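Local coordinates for protein BSU-2 beta-lactamase (Bacillus subtilis, PDB 6W5E) that probably hydrolyses beta-lactam antibiotics as a class D beta-lactamase of the penicillin-binding-protein transpeptidase superfamily, at residues T49-D54 and K66-R71; F240-D245 and K252-D257; W163-L168 and R218-G223. One frame throughout, in Å; residues are numbered along the deposited sequence.

In the fold
Interactions 1, 3 and 2 follow one another along the chain in series, neither nested nor crossed. Interaction 1 (49-54 with 66-71) closes a short loop near the N terminus, bringing helix 65-68 back over the first strand after the hairpin with strand 59-63. Interaction 3 (163-168 with 218-223) spans 49 intervening residues, including helices 172-184 and 191-200, and joins a loop of the helical region to the turn between strands 209-217 and 225-233. Interaction 2 (240-245 with 252-257) folds the C-terminal helix back on strand 236-244. Interactions 1 and 2 adjoin, because strands 48-54 and 236-244 are neighbours in the six-stranded sheet; interactions 2 and 3 touch through Asp245 and Gly223, while 1 and 3 do not.

Interaction 1: residues T49-D54 and K66-R71; sequences TFILHD and KRANQR
Thr49 OG1 lies 3.4 Å from Ala68 CB and is hydrogen-bonded to the carbonyl oxygen of Tyr63, with a second, weak bond to that of Asn64. The hydroxyl stands opposite the backbone N about the CA-CB bond (chi1 -180°), which places OG1 against the methyl of Ala68 and sends CG2 to the Arg67 side. The Thr49 methyl CG2 approaches Arg67 CG at 4.1 Å, and the two CB atoms are also 4.1 Å apart, the side chains crossing at a slant. Further along the strand, Ile51 adds a purely apolar touch, its CD1 4.2 Å from Ala68 CB. From CG to NE the Arg67 chain is stretched out; it carries CD past Thr49 N at 4.0 Å and brings NE to a hydrogen bond with Asn243 OD1, while NH1 binds a malonate ion, probably from the crystallisation liquor. The polar end of Arg67 is therefore held by groups beyond the strand it packs on. The short helix 65-68, which follows the first hairpin of the family's central antiparallel sheet, thus sits against the start of strand 48-54, between strands 59-63 and 236-244, with Pro172 of helix 172-184 also touching Thr49.

Interaction 2: residues F240-D245 and K252-D257; sequences FVTNVD and KNITVD
The side chains of Thr242 and Thr255 pass one another running opposite ways, and their hydroxyls meet: Thr242 OG1 donates to Thr255 OG1 over 2.7 Å. Thr255 OG1 in turn is hydrogen-bonded to the carbonyl oxygen of Ala251, one turn back in its own helix, so the buried hydroxyls form a short relay ending on the helix backbone. With chi1 at -55°, Thr255 keeps OG1 beside its backbone N, within reach of that carbonyl, and turns CG2 the other way, toward Phe240.

There the methyl lies over one face of the Phe240 ring in a CH-pi contact. The Thr255 CG2 atom is 3.9 Å from the Phe240 ring centroid and 21° off the ring normal, displaced toward the rim, where CD1 is the nearest ring atom at 3.7 Å. Thr255 comes roughly perpendicular to the Phe240 side chain, whose ring also meets that of Phe227 on the neighbouring strand 225-233.

This is where helix 248-261 packs against the central antiparallel sheet, as the C-terminal helix does in serine beta-lactamases and related transpeptidases. The axes of strand 240-244 and helix 252-257 come within 8.6 Å, with 138° between their N-to-C directions, far from strictly antiparallel. Phe240, Thr242 and Val244 turn toward this helix; Val241 and Asn243 lie on the other face of the strand, where both touch Pro172 of helix 172-184.

Beyond the threonine pair the contact becomes aliphatic. Val244 and Ile254 meet end-on at their methyls, with Val244 CG1 4.1 Å from Ile254 CD1. The other branch of the isoleucine lies nearer Thr242: its CG2 comes to 4.2 Å from Thr242 CG2, so Ile254 divides its two branches between successive inward-facing strand residues, and Phe43 packs against it as well.

Interaction 3: residues W163-L168 and R218-G223; sequences WLQSSL and RLTDMG
Gln165 CB rests on the aliphatic part of Arg218, 3.7 Å from its CD, and the two side chains cross with their amide and guanidinium planes 88° apart. The glutamine backbone is in the left-handed region, and its CG is wedged between the backbone N and the carbonyl carbon (chi1 67°). A further bend at the next bond turns the amide toward the 218-223 turn, where the Thr220 methyl faces it: Gln165 NE2 is 3.9 Å from Thr220 CG2. The amide oxygen is linked indirectly, through a water that lies 3.0 Å from Gln165 OE1 and accepts from Leu219 N, also over 3.0 Å.

The contact joins two loops at the surface. Segment 218-223 is the turn between strands 209-217 and 225-233, just beyond the Lys-Thr-Gly motif characteristic of the family; in the partner loop, Trp163 NE1 hydrogen-bonds the carboxylated lysine at position 79, so this loop contact probably lies beside the active site. Malonate ions, probably from the crystallisation liquor, are bound by Ser166 and Arg218.

Within its own turn Arg218 leaves the backbone extended, then bends at chi3 (71°), which swings the guanidinium alongside Asp221. A side-on salt bridge results: Arg218 NE, its partner nearly in the guanidinium plane, bonds Asp221 OD1 at 3.0 Å on the syn side but tilted out of the carboxylate plane, while Arg218 NH1 reaches the syn lone pair of Asp221 OD2 at 3.1 Å. Asp221 OD1 also accepts from Gly223 N at 3.0 Å, an Asx turn, with this donor standing above the carboxylate plane on the face opposite to NE. Gly223 N thereby helps fix the carboxylate, which holds the guanidinium with Arg218 CG and CD turned to Gln165.

Interaction 1: residues T49-D54 and K66-R71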
loop_
_atom_site.group_PDB
_atom_site.type_symbol
_atom_site.label_atom_id
_atom_site.label_comp_id
_atom_site.label_asym_id
_atom_site.label_seq_id
_atom_site.Cartn_x
_atom_site.Cartn_y
_atom_site.Cartn_z
ATOM N N THR A 49 -4.390 -14.125 0.813
ATOM C CA THR A 49 -5.734 -13.573 0.898
ATOM C C THR A 49 -5.883 -12.464 -0.138
ATOM O O THR A 49 -4.903 -11.834 -0.548
ATOM C CB THR A 49 -6.038 -13.084 2.324
ATOM O OG1 THR A 49 -7.362 -12.552 2.397
ATOM C CG2 THR A 49 -5.052 -12.010 2.745
ATOM N N PHE A 50 -7.118 -12.256 -0.589
ATOM C CA PHE A 50 -7.443 -11.198 -1.535
ATOM C C PHE A 50 -8.759 -10.573 -1.104
ATOM O O PHE A 50 -9.721 -11.288 -0.804
ATOM C CB PHE A 50 -7.597 -11.763 -2.957
ATOM C CG PHE A 50 -8.077 -10.752 -3.967
ATOM C CD1 PHE A 50 -7.214 -9.784 -4.464
ATOM C CD2 PHE A 50 -9.381 -10.783 -4.430
ATOM C CE1 PHE A 50 -7.650 -8.868 -5.391
ATOM C CE2 PHE A 50 -9.824 -9.863 -5.367
ATOM C CZ PHE A 50 -8.960 -8.911 -5.849
ATOM N N ILE A 51 -8.795 -9.242 -1.085
ATOM C CA ILE A 51 -9.975 -8.481 -0.695
ATOM C C ILE A 51 -10.267 -7.460 -1.780
ATOM O O ILE A 51 -9.358 -6.746 -2.215
ATOM C CB ILE A 51 -9.761 -7.760 0.648
ATOM C CG1 ILE A 51 -9.334 -8.750 1.733
ATOM C CG2 ILE A 51 -11.036 -7.023 1.027
ATOM C CD1 ILE A 51 -8.536 -8.121 2.831
ATOM N N LEU A 52 -11.527 -7.385 -2.215
ATOM C CA LEU A 52 -11.939 -6.420 -3.231
ATOM C C LEU A 52 -13.214 -5.738 -2.766
ATOM O O LEU A 52 -14.222 -6.406 -2.509
ATOM C CB LEU A 52 -12.151 -7.090 -4.592
ATOM C CG LEU A 52 -12.351 -6.128 -5.768
ATOM C CD1 LEU A 52 -11.104 -5.271 -5.987
ATOM C CD2 LEU A 52 -12.724 -6.897 -7.033
ATOM N N HIS A 53 -13.171 -4.413 -2.661
ATOM C CA HIS A 53 -14.310 -3.624 -2.217
ATOM C C HIS A 53 -14.828 -2.754 -3.356
ATOM O O HIS A 53 -14.077 -1.957 -3.923
ATOM C CB HIS A 53 -13.949 -2.734 -1.030
ATOM C CG HIS A 53 -15.088 -1.887 -0.557
ATOM N ND1 HIS A 53 -16.074 -2.371 0.273
ATOM C CD2 HIS A 53 -15.426 -0.605 -0.841
ATOM C CE1 HIS A 53 -16.958 -1.417 0.502
ATOM N NE2 HIS A 53 -16.590 -0.337 -0.163
ATOM N N ASP A 54 -16.120 -2.897 -3.655
ATOM C CA ASP A 54 -16.842 -2.087 -4.631
ATOM C C ASP A 54 -17.288 -0.793 -3.954
ATOM O O ASP A 54 -18.173 -0.812 -3.089
ATOM C CB ASP A 54 -18.047 -2.907 -5.089
ATOM C CG ASP A 54 -18.846 -2.256 -6.209
ATOM O OD1 ASP A 54 -18.882 -1.011 -6.311
ATOM O OD2 ASP A 54 -19.498 -3.011 -6.967
ATOM N N LYS A 66 -9.760 -16.255 7.171
ATOM C CA LYS A 66 -8.840 -16.417 8.295
ATOM C C LYS A 66 -7.594 -15.564 8.111
ATOM O O LYS A 66 -7.215 -14.794 9.003
ATOM C CB LYS A 66 -8.443 -17.883 8.455
ATOM C CG LYS A 66 -7.453 -18.098 9.592
ATOM C CD LYS A 66 -7.100 -19.569 9.762
ATOM C CE LYS A 66 -7.945 -20.216 10.847
ATOM N NZ LYS A 66 -7.674 -21.673 10.961
ATOM N N ARG A 67 -6.947 -15.684 6.952
ATOM C CA ARG A 67 -5.737 -14.911 6.714
ATOM C C ARG A 67 -6.037 -13.421 6.615
ATOM O O ARG A 67 -5.214 -12.594 7.033
ATOM C CB ARG A 67 -5.007 -15.424 5.471
ATOM C CG ARG A 67 -3.623 -14.832 5.341
ATOM C CD ARG A 67 -2.796 -15.462 4.246
ATOM N NE ARG A 67 -1.561 -14.709 4.077
ATOM C CZ ARG A 67 -0.364 -15.112 4.490
ATOM N NH1 ARG A 67 -0.214 -16.283 5.095
ATOM N NH2 ARG A 67 0.684 -14.332 4.297
ATOM N N ALA A 68 -7.211 -13.060 6.095
ATOM C CA ALA A 68 -7.586 -11.656 5.995
ATOM C C ALA A 68 -7.641 -10.985 7.357
ATOM O O ALA A 68 -7.447 -9.767 7.449
ATOM C CB ALA A 68 -8.928 -11.516 5.275
ATOM N N ASN A 69 -7.866 -11.755 8.418
ATOM C CA ASN A 69 -7.974 -11.214 9.763
ATOM C C ASN A 69 -6.681 -11.310 10.562
ATOM O O ASN A 69 -6.655 -10.883 11.716
ATOM C CB ASN A 69 -9.117 -11.904 10.515
ATOM C CG ASN A 69 -10.459 -11.288 10.199
ATOM O OD1 ASN A 69 -10.629 -10.072 10.295
ATOM N ND2 ASN A 69 -11.406 -12.113 9.770
ATOM N N GLN A 70 -5.607 -11.845 9.982
ATOM C CA GLN A 70 -4.347 -11.999 10.700
ATOM C C GLN A 70 -3.489 -10.755 10.507
ATOM O O GLN A 70 -3.133 -10.409 9.372
ATOM C CB GLN A 70 -3.586 -13.226 10.214
ATOM C CG GLN A 70 -4.270 -14.526 10.544
ATOM C CD GLN A 70 -4.366 -14.783 12.041
ATOM O OE1 GLN A 70 -3.472 -14.418 12.814
ATOM N NE2 GLN A 70 -5.451 -15.426 12.456
ATOM N N ARG A 71 -3.139 -10.101 11.613
ATOM C CA ARG A 71 -2.269 -8.937 11.539
ATOM C C ARG A 71 -0.865 -9.357 11.137
ATOM O O ARG A 71 -0.320 -10.332 11.662
ATOM C CB ARG A 71 -2.235 -8.207 12.876
ATOM C CG ARG A 71 -3.499 -7.445 13.168
ATOM C CD ARG A 71 -3.334 -6.597 14.399
ATOM N NE ARG A 71 -4.416 -5.626 14.493
ATOM C CZ ARG A 71 -4.764 -5.008 15.614
ATOM N NH1 ARG A 71 -4.121 -5.263 16.755
ATOM N NH2 ARG A 71 -5.758 -4.136 15.591
#

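Interaction 2: residues F240-D245 and K252-D257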
loop_
_atom_site.group_PDB
_atom_site.type_symbol
_atom_site.label_atom_id
_atom_site.label_comp_id
_atom_site.label_asym_id
_atom_site.label_seq_id
_atom_site.Cartn_x
_atom_site.Cartn_y
_atom_site.Cartn_z
ATOM N N PHE A 240 -8.478 -2.756 -3.270
ATOM C CA PHE A 240 -7.991 -4.128 -3.162
ATOM C C PHE A 240 -6.833 -4.247 -2.177
ATOM O O PHE A 240 -6.039 -3.313 -1.987
ATOM C CB PHE A 240 -7.569 -4.707 -4.529
ATOM C CG PHE A 240 -6.483 -3.915 -5.196
ATOM C CD1 PHE A 240 -5.153 -4.086 -4.831
ATOM C CD2 PHE A 240 -6.790 -2.992 -6.185
ATOM C CE1 PHE A 240 -4.147 -3.327 -5.416
ATOM C CE2 PHE A 240 -5.786 -2.244 -6.785
ATOM C CZ PHE A 240 -4.466 -2.416 -6.399
ATOM N N VAL A 241 -6.731 -5.434 -1.578
ATOM C CA VAL A 241 -5.593 -5.826 -0.758
ATOM C C VAL A 241 -5.279 -7.281 -1.061
ATOM O O VAL A 241 -6.154 -8.148 -0.955
ATOM C CB VAL A 241 -5.902 -5.669 0.744
ATOM C CG1 VAL A 241 -4.851 -6.366 1.600
ATOM C CG2 VAL A 241 -5.970 -4.198 1.121
ATOM N N THR A 242 -4.028 -7.551 -1.418
ATOM C CA THR A 242 -3.521 -8.904 -1.589
ATOM C C THR A 242 -2.340 -9.108 -0.656
ATOM O O THR A 242 -1.477 -8.232 -0.538
ATOM C CB THR A 242 -3.084 -9.128 -3.032
ATOM O OG1 THR A 242 -4.199 -8.867 -3.885
ATOM C CG2 THR A 242 -2.600 -10.564 -3.245
ATOM N N ASN A 243 -2.315 -10.256 0.021
ATOM C CA ASN A 243 -1.253 -10.561 0.971
ATOM C C ASN A 243 -0.924 -12.043 0.849
ATOM O O ASN A 243 -1.837 -12.871 0.778
ATOM C CB ASN A 243 -1.718 -10.207 2.394
ATOM C CG ASN A 243 -0.884 -10.852 3.468
ATOM O OD1 ASN A 243 -1.214 -11.935 3.945
ATOM N ND2 ASN A 243 0.199 -10.191 3.866
ATOM N N VAL A 244 0.372 -12.374 0.797
ATOM C CA VAL A 244 0.827 -13.725 0.475
ATOM C C VAL A 244 2.079 -14.071 1.279
ATOM O O VAL A 244 2.834 -13.196 1.716
ATOM C CB VAL A 244 1.119 -13.911 -1.041
ATOM C CG1 VAL A 244 -0.150 -13.820 -1.870
ATOM C CG2 VAL A 244 2.159 -12.896 -1.517
ATOM N N ASP A 245 2.315 -15.379 1.428
ATOM C CA ASP A 245 3.573 -15.901 1.958
ATOM C C ASP A 245 4.609 -16.026 0.843
ATOM O O ASP A 245 5.183 -17.098 0.626
ATOM C CB ASP A 245 3.337 -17.238 2.691
ATOM C CG ASP A 245 3.082 -18.412 1.741
ATOM O OD1 ASP A 245 2.450 -18.209 0.686
ATOM O OD2 ASP A 245 3.512 -19.550 2.058
ATOM N N LYS A 252 1.495 -8.655 -6.448
ATOM C CA LYS A 252 1.062 -7.748 -7.505
ATOM C C LYS A 252 0.622 -8.523 -8.739
ATOM O O LYS A 252 -0.403 -8.198 -9.346
ATOM C CB LYS A 252 2.192 -6.779 -7.858
ATOM C CG LYS A 252 1.812 -5.749 -8.922
ATOM C CD LYS A 252 2.978 -4.832 -9.248
ATOM C CE LYS A 252 2.582 -3.832 -10.316
ATOM N NZ LYS A 252 3.702 -2.911 -10.685
ATOM N N ASN A 253 1.382 -9.552 -9.123
ATOM C CA ASN A 253 1.011 -10.332 -10.299
ATOM C C ASN A 253 -0.335 -11.023 -10.104
ATOM O O ASN A 253 -1.141 -11.106 -11.038
ATOM C CB ASN A 253 2.103 -11.351 -10.629
ATOM C CG ASN A 253 3.365 -10.699 -11.146
ATOM O OD1 ASN A 253 3.355 -9.532 -11.539
ATOM N ND2 ASN A 253 4.462 -11.455 -11.161
ATOM N N ILE A 254 -0.594 -11.528 -8.893
ATOM C CA ILE A 254 -1.894 -12.130 -8.601
ATOM C C ILE A 254 -2.995 -11.091 -8.750
ATOM O O ILE A 254 -4.036 -11.341 -9.374
ATOM C CB ILE A 254 -1.890 -12.750 -7.190
ATOM C CG1 ILE A 254 -1.120 -14.078 -7.178
ATOM C CG2 ILE A 254 -3.317 -12.934 -6.687
ATOM C CD1 ILE A 254 -0.880 -14.610 -5.793
ATOM N N THR A 255 -2.781 -9.907 -8.176
ATOM C CA THR A 255 -3.793 -8.860 -8.225
ATOM C C THR A 255 -4.095 -8.475 -9.661
ATOM O O THR A 255 -5.257 -8.373 -10.062
ATOM C CB THR A 255 -3.305 -7.631 -7.459
ATOM O OG1 THR A 255 -2.944 -7.994 -6.120
ATOM C CG2 THR A 255 -4.393 -6.574 -7.413
ATOM N N VAL A 256 -3.048 -8.236 -10.452
ATOM C CA VAL A 256 -3.245 -7.849 -11.846
ATOM C C VAL A 256 -3.998 -8.934 -12.610
ATOM O O VAL A 256 -4.901 -8.632 -13.399
ATOM C CB VAL A 256 -1.898 -7.476 -12.491
ATOM C CG1 VAL A 256 -2.041 -7.349 -13.995
ATOM C CG2 VAL A 256 -1.381 -6.166 -11.878
ATOM N N ASP A 257 -3.648 -10.208 -12.380
ATOM C CA ASP A 257 -4.375 -11.284 -13.043
ATOM C C ASP A 257 -5.861 -11.241 -12.702
ATOM O O ASP A 257 -6.701 -11.386 -13.598
ATOM C CB ASP A 257 -3.754 -12.642 -12.721
ATOM C CG ASP A 257 -3.937 -13.644 -13.848
ATOM O OD1 ASP A 257 -3.475 -13.374 -14.976
ATOM O OD2 ASP A 257 -4.542 -14.706 -13.606
#

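Interaction 3: residues W163-L168 and R218-G223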
loop_
_atom_site.group_PDB
_atom_site.type_symbol
_atom_site.label_atom_id
_atom_site.label_comp_id
_atom_site.label_asym_id
_atom_site.label_seq_id
_atom_site.Cartn_x
_atom_site.Cartn_y
_atom_site.Cartn_z
ATOM N N TRP A 163 7.969 -0.545 10.768
ATOM C CA TRP A 163 7.107 -1.128 9.739
ATOM C C TRP A 163 7.786 -2.243 8.957
ATOM O O TRP A 163 7.158 -2.819 8.054
ATOM C CB TRP A 163 6.596 -0.051 8.772
ATOM C CG TRP A 163 7.656 0.607 7.929
ATOM C CD1 TRP A 163 8.028 0.265 6.658
ATOM C CD2 TRP A 163 8.437 1.753 8.277
ATOM N NE1 TRP A 163 9.006 1.110 6.205
ATOM C CE2 TRP A 163 9.274 2.041 7.178
ATOM C CE3 TRP A 163 8.510 2.562 9.412
ATOM C CZ2 TRP A 163 10.180 3.103 7.185
ATOM C CZ3 TRP A 163 9.410 3.617 9.417
ATOM C CH2 TRP A 163 10.231 3.878 8.312
ATOM N N LEU A 164 9.037 -2.555 9.285
ATOM C CA LEU A 164 9.865 -3.490 8.528
ATOM C C LEU A 164 10.130 -4.719 9.388
ATOM O O LEU A 164 11.083 -4.739 10.176
ATOM C CB LEU A 164 11.177 -2.823 8.130
ATOM C CG LEU A 164 11.019 -1.577 7.258
ATOM C CD1 LEU A 164 12.297 -0.761 7.294
ATOM C CD2 LEU A 164 10.671 -1.981 5.843
ATOM N N GLN A 165 9.306 -5.751 9.200
ATOM C CA GLN A 165 9.410 -7.029 9.912
ATOM C C GLN A 165 9.700 -6.821 11.397
ATOM O O GLN A 165 10.595 -7.430 11.990
ATOM C CB GLN A 165 10.375 -8.008 9.231
ATOM C CG GLN A 165 11.852 -7.640 9.223
ATOM C CD GLN A 165 12.244 -6.717 8.081
ATOM O OE1 GLN A 165 11.481 -6.504 7.127
ATOM N NE2 GLN A 165 13.448 -6.164 8.170
ATOM N N SER A 166 8.902 -5.946 12.001
ATOM C CA SER A 166 9.181 -5.451 13.342
ATOM C C SER A 166 7.896 -5.410 14.161
ATOM O O SER A 166 7.092 -6.344 14.114
ATOM C CB SER A 166 9.848 -4.070 13.248
ATOM O OG SER A 166 10.230 -3.529 14.506
ATOM N N SER A 167 7.685 -4.326 14.904
ATOM C CA SER A 167 6.638 -4.277 15.920
ATOM C C SER A 167 5.255 -3.993 15.354
ATOM O O SER A 167 4.258 -4.484 15.897
ATOM C CB SER A 167 7.000 -3.240 16.986
ATOM O OG SER A 167 7.095 -1.938 16.419
ATOM N N LEU A 168 5.161 -3.199 14.296
ATOM C CA LEU A 168 3.854 -2.799 13.789
ATOM C C LEU A 168 3.243 -3.916 12.949
ATOM O O LEU A 168 3.918 -4.510 12.101
ATOM C CB LEU A 168 3.995 -1.540 12.938
ATOM C CG LEU A 168 2.720 -0.997 12.289
ATOM C CD1 LEU A 168 1.694 -0.588 13.326
ATOM C CD2 LEU A 168 3.069 0.161 11.380
ATOM N N ARG A 218 8.822 -8.624 2.704
ATOM C CA ARG A 218 9.838 -8.865 3.719
ATOM C C ARG A 218 11.082 -9.338 2.979
ATOM O O ARG A 218 11.161 -10.484 2.528
ATOM C CB ARG A 218 9.364 -9.887 4.743
ATOM C CG ARG A 218 10.325 -10.042 5.897
ATOM C CD ARG A 218 9.722 -10.877 6.989
ATOM N NE ARG A 218 9.619 -12.268 6.576
ATOM C CZ ARG A 218 8.649 -13.086 6.968
ATOM N NH1 ARG A 218 8.632 -14.338 6.549
ATOM N NH2 ARG A 218 7.701 -12.647 7.784
ATOM N N LEU A 219 12.046 -8.434 2.822
ATOM C CA LEU A 219 13.211 -8.692 1.990
ATOM C C LEU A 219 14.212 -9.622 2.651
ATOM O O LEU A 219 15.118 -10.110 1.968
ATOM C CB LEU A 219 13.890 -7.369 1.623
ATOM C CG LEU A 219 13.017 -6.394 0.827
ATOM C CD1 LEU A 219 13.697 -5.037 0.693
ATOM C CD2 LEU A 219 12.678 -6.968 -0.544
ATOM N N THR A 220 14.074 -9.878 3.953
ATOM C CA THR A 220 15.001 -10.781 4.627
ATOM C C THR A 220 14.952 -12.176 4.018
ATOM O O THR A 220 15.983 -12.849 3.915
ATOM C CB THR A 220 14.690 -10.827 6.125
ATOM O OG1 THR A 220 13.330 -11.230 6.329
ATOM C CG2 THR A 220 14.905 -9.453 6.759
ATOM N N ASP A 221 13.761 -12.622 3.597
ATOM C CA ASP A 221 13.605 -13.972 3.068
ATOM C C ASP A 221 12.561 -14.063 1.960
ATOM O O ASP A 221 12.222 -15.182 1.554
ATOM C CB ASP A 221 13.220 -14.934 4.186
ATOM C CG ASP A 221 11.880 -14.595 4.817
ATOM O OD1 ASP A 221 11.285 -13.543 4.486
ATOM O OD2 ASP A 221 11.410 -15.389 5.651
ATOM N N MET A 222 12.019 -12.939 1.487
ATOM C CA MET A 222 10.987 -12.921 0.450
ATOM C C MET A 222 9.752 -13.724 0.852
ATOM O O MET A 222 9.054 -14.280 0.004
ATOM C CB MET A 222 11.528 -13.371 -0.914
ATOM C CG MET A 222 12.829 -12.705 -1.320
ATOM S SD MET A 222 12.589 -10.950 -1.624
ATOM C CE MET A 222 11.562 -10.994 -3.087
ATOM N N GLY A 223 9.469 -13.787 2.148
ATOM C CA GLY A 223 8.454 -14.678 2.665
ATOM C C GLY A 223 7.127 -14.042 2.988
ATOM O O GLY A 223 6.201 -14.749 3.403
HETATM O O HOH W 1 12.127 -5.821 4.308
#